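Local coordinates for FHA domain-containing protein DDL (PDB 3VPY) that probably recognises phosphothreonine in Dicer-like 1 through its forkhead-associated domain, in Arabidopsis thaliana, at residues E15-Y20 against I65-M70. Numbering follows the deposited sequence.
Sequences ERWRLY and IQYREM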
# COMPACT_ATOMS: atom_id res chain seq x y z
N GLU A 15 -9.22 5.33 6.50
CA GLU A 15 -7.93 5.62 7.13
C GLU A 15 -7.02 6.40 6.19
O GLU A 15 -6.95 6.10 5.00
CB GLU A 15 -7.24 4.31 7.52
CG GLU A 15 -7.84 3.65 8.73
CD GLU A 15 -7.01 3.87 9.98
OE1 GLU A 15 -6.61 5.03 10.26
OE2 GLU A 15 -6.75 2.87 10.66
N ARG A 16 -6.32 7.40 6.73
CA ARG A 16 -5.51 8.29 5.91
C ARG A 16 -4.12 7.74 5.62
O ARG A 16 -3.08 8.33 5.94
CB ARG A 16 -5.44 9.70 6.53
CG ARG A 16 -6.80 10.39 6.61
CD ARG A 16 -6.69 11.89 6.83
NE ARG A 16 -7.97 12.55 6.53
CZ ARG A 16 -8.93 12.81 7.42
NH1 ARG A 16 -8.77 12.51 8.71
NH2 ARG A 16 -10.04 13.37 7.02
N TRP A 17 -4.08 6.59 4.96
CA TRP A 17 -2.80 5.98 4.62
C TRP A 17 -2.00 6.90 3.69
O TRP A 17 -2.54 7.48 2.75
CB TRP A 17 -3.03 4.67 3.90
CG TRP A 17 -3.64 3.62 4.73
CD1 TRP A 17 -4.97 3.30 4.81
CD2 TRP A 17 -2.96 2.73 5.63
NE1 TRP A 17 -5.16 2.24 5.68
CE2 TRP A 17 -3.94 1.87 6.19
CE3 TRP A 17 -1.62 2.56 5.99
CZ2 TRP A 17 -3.61 0.87 7.12
CZ3 TRP A 17 -1.29 1.55 6.91
CH2 TRP A 17 -2.30 0.72 7.45
N ARG A 18 -0.71 7.02 3.98
CA ARG A 18 0.20 7.81 3.14
C ARG A 18 1.47 7.03 2.95
O ARG A 18 1.79 6.16 3.75
CB ARG A 18 0.50 9.16 3.78
CG ARG A 18 -0.73 10.07 3.94
CD ARG A 18 -0.32 11.51 4.16
NE ARG A 18 0.18 11.75 5.51
CZ ARG A 18 0.60 12.94 5.94
NH1 ARG A 18 0.61 13.98 5.12
NH2 ARG A 18 1.04 13.09 7.18
N LEU A 19 2.20 7.34 1.88
CA LEU A 19 3.39 6.61 1.54
C LEU A 19 4.56 7.59 1.53
O LEU A 19 4.63 8.50 0.67
CB LEU A 19 3.20 5.97 0.15
CG LEU A 19 4.07 4.79 -0.26
CD1 LEU A 19 3.94 3.60 0.70
CD2 LEU A 19 3.78 4.39 -1.71
N TYR A 20 5.44 7.46 2.51
CA TYR A 20 6.65 8.27 2.60
C TYR A 20 7.68 7.73 1.63
O TYR A 20 7.83 6.51 1.50
CB TYR A 20 7.17 8.27 4.04
CG TYR A 20 6.28 9.10 4.95
CD1 TYR A 20 6.64 10.40 5.29
CD2 TYR A 20 5.05 8.62 5.40
CE1 TYR A 20 5.84 11.18 6.07
CE2 TYR A 20 4.23 9.40 6.19
CZ TYR A 20 4.64 10.68 6.54
OH TYR A 20 3.85 11.49 7.31
N ILE A 65 -1.09 -1.35 -5.15
CA ILE A 65 -1.64 -1.41 -3.79
C ILE A 65 -3.15 -1.29 -3.94
O ILE A 65 -3.66 -0.29 -4.47
CB ILE A 65 -1.05 -0.34 -2.84
CG1 ILE A 65 0.41 -0.70 -2.55
CG2 ILE A 65 -1.87 -0.28 -1.53
CD1 ILE A 65 1.21 0.32 -1.72
N GLN A 66 -3.83 -2.36 -3.52
CA GLN A 66 -5.26 -2.53 -3.70
C GLN A 66 -5.92 -2.50 -2.34
O GLN A 66 -5.54 -3.29 -1.47
CB GLN A 66 -5.54 -3.89 -4.35
CG GLN A 66 -7.02 -4.19 -4.47
CD GLN A 66 -7.69 -3.32 -5.52
OE1 GLN A 66 -7.31 -3.36 -6.69
NE2 GLN A 66 -8.68 -2.53 -5.10
N TYR A 67 -6.85 -1.57 -2.15
CA TYR A 67 -7.69 -1.55 -0.95
C TYR A 67 -8.84 -2.54 -1.10
O TYR A 67 -9.45 -2.59 -2.16
CB TYR A 67 -8.18 -0.12 -0.62
CG TYR A 67 -7.04 0.72 -0.12
CD1 TYR A 67 -6.62 0.61 1.20
CD2 TYR A 67 -6.33 1.55 -0.97
CE1 TYR A 67 -5.52 1.31 1.67
CE2 TYR A 67 -5.23 2.28 -0.51
CZ TYR A 67 -4.84 2.16 0.81
OH TYR A 67 -3.74 2.85 1.27
N ARG A 68 -9.06 -3.34 -0.06
CA ARG A 68 -10.07 -4.40 -0.03
C ARG A 68 -10.88 -4.35 1.27
O ARG A 68 -10.31 -4.24 2.37
CB ARG A 68 -9.39 -5.77 -0.15
CG ARG A 68 -8.67 -6.00 -1.49
CD ARG A 68 -7.77 -7.23 -1.40
NE ARG A 68 -8.57 -8.45 -1.26
CZ ARG A 68 -8.17 -9.56 -0.65
NH1 ARG A 68 -6.97 -9.64 -0.10
NH2 ARG A 68 -8.99 -10.60 -0.56
N GLU A 69 -12.20 -4.43 1.13
CA GLU A 69 -13.09 -4.50 2.29
C GLU A 69 -13.14 -5.94 2.78
O GLU A 69 -13.54 -6.85 2.03
CB GLU A 69 -14.49 -4.00 1.91
CG GLU A 69 -15.40 -3.75 3.09
CD GLU A 69 -16.77 -3.23 2.65
OE1 GLU A 69 -17.53 -3.99 2.02
OE2 GLU A 69 -17.07 -2.05 2.93
N MSE A 70 -12.74 -6.14 4.03
CA MSE A 70 -12.70 -7.48 4.65
C MSE A 70 -13.44 -7.46 5.98
O MSE A 70 -13.75 -6.40 6.50
CB MSE A 70 -11.25 -7.87 4.93
CG MSE A 70 -10.29 -7.64 3.79
SE MSE A 70 -10.67 -8.84 2.29
CE MSE A 70 -9.99 -10.50 3.07
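The backbones of E15-Y20 and I65-M70 face each other across the interior of the FHA beta-sandwich, closest at W17 and Y67, whose CA atoms are 10.6 Å apart, so the gap is bridged by side chains alone. Both residues start their side chains into this gap. With CG anti to the carbonyl carbon (chi1 -71°), the Y67 ring reaches across the interior, and its hydroxyl end arrives at the root of the W17 side chain: Y67 OH lies 3.3 Å from W17 CB and 3.5 Å from W17 CG. Y67 CE1 comes to 3.8 Å from W17 CD1, in the five-membered ring of the indole. The rings meet obliquely, their planes inclined at 41° and the phenol centroid 5.5 Å from that of the five-membered ring. Between the two segments the contact is therefore van der Waals, while the buried Y67 hydroxyl finds a weak hydrogen bond at the carbonyl of L34. With Y67 cut back to an alanine, W17 CB, CG and CD1 would probably lose their packing partner, and the L34 carbonyl this weak hydroxyl bond. On the backbone of Y67, Q66 NE2 gives a nearly straight bond to Y67 O (3.0 Å, 178° at the hydrogen), a link within strand 63-73. The pair belongs to the hydrophobic core between the two sheets, one containing strands 18-23 and 124-129, the other strands 39-43, 63-73 and 79-89. W17 also packs on L128 and sets its ring edge-to-face with that of H130; P85 of strand 79-89 touches both aromatic residues, and V83 of the same strand lies against Y67.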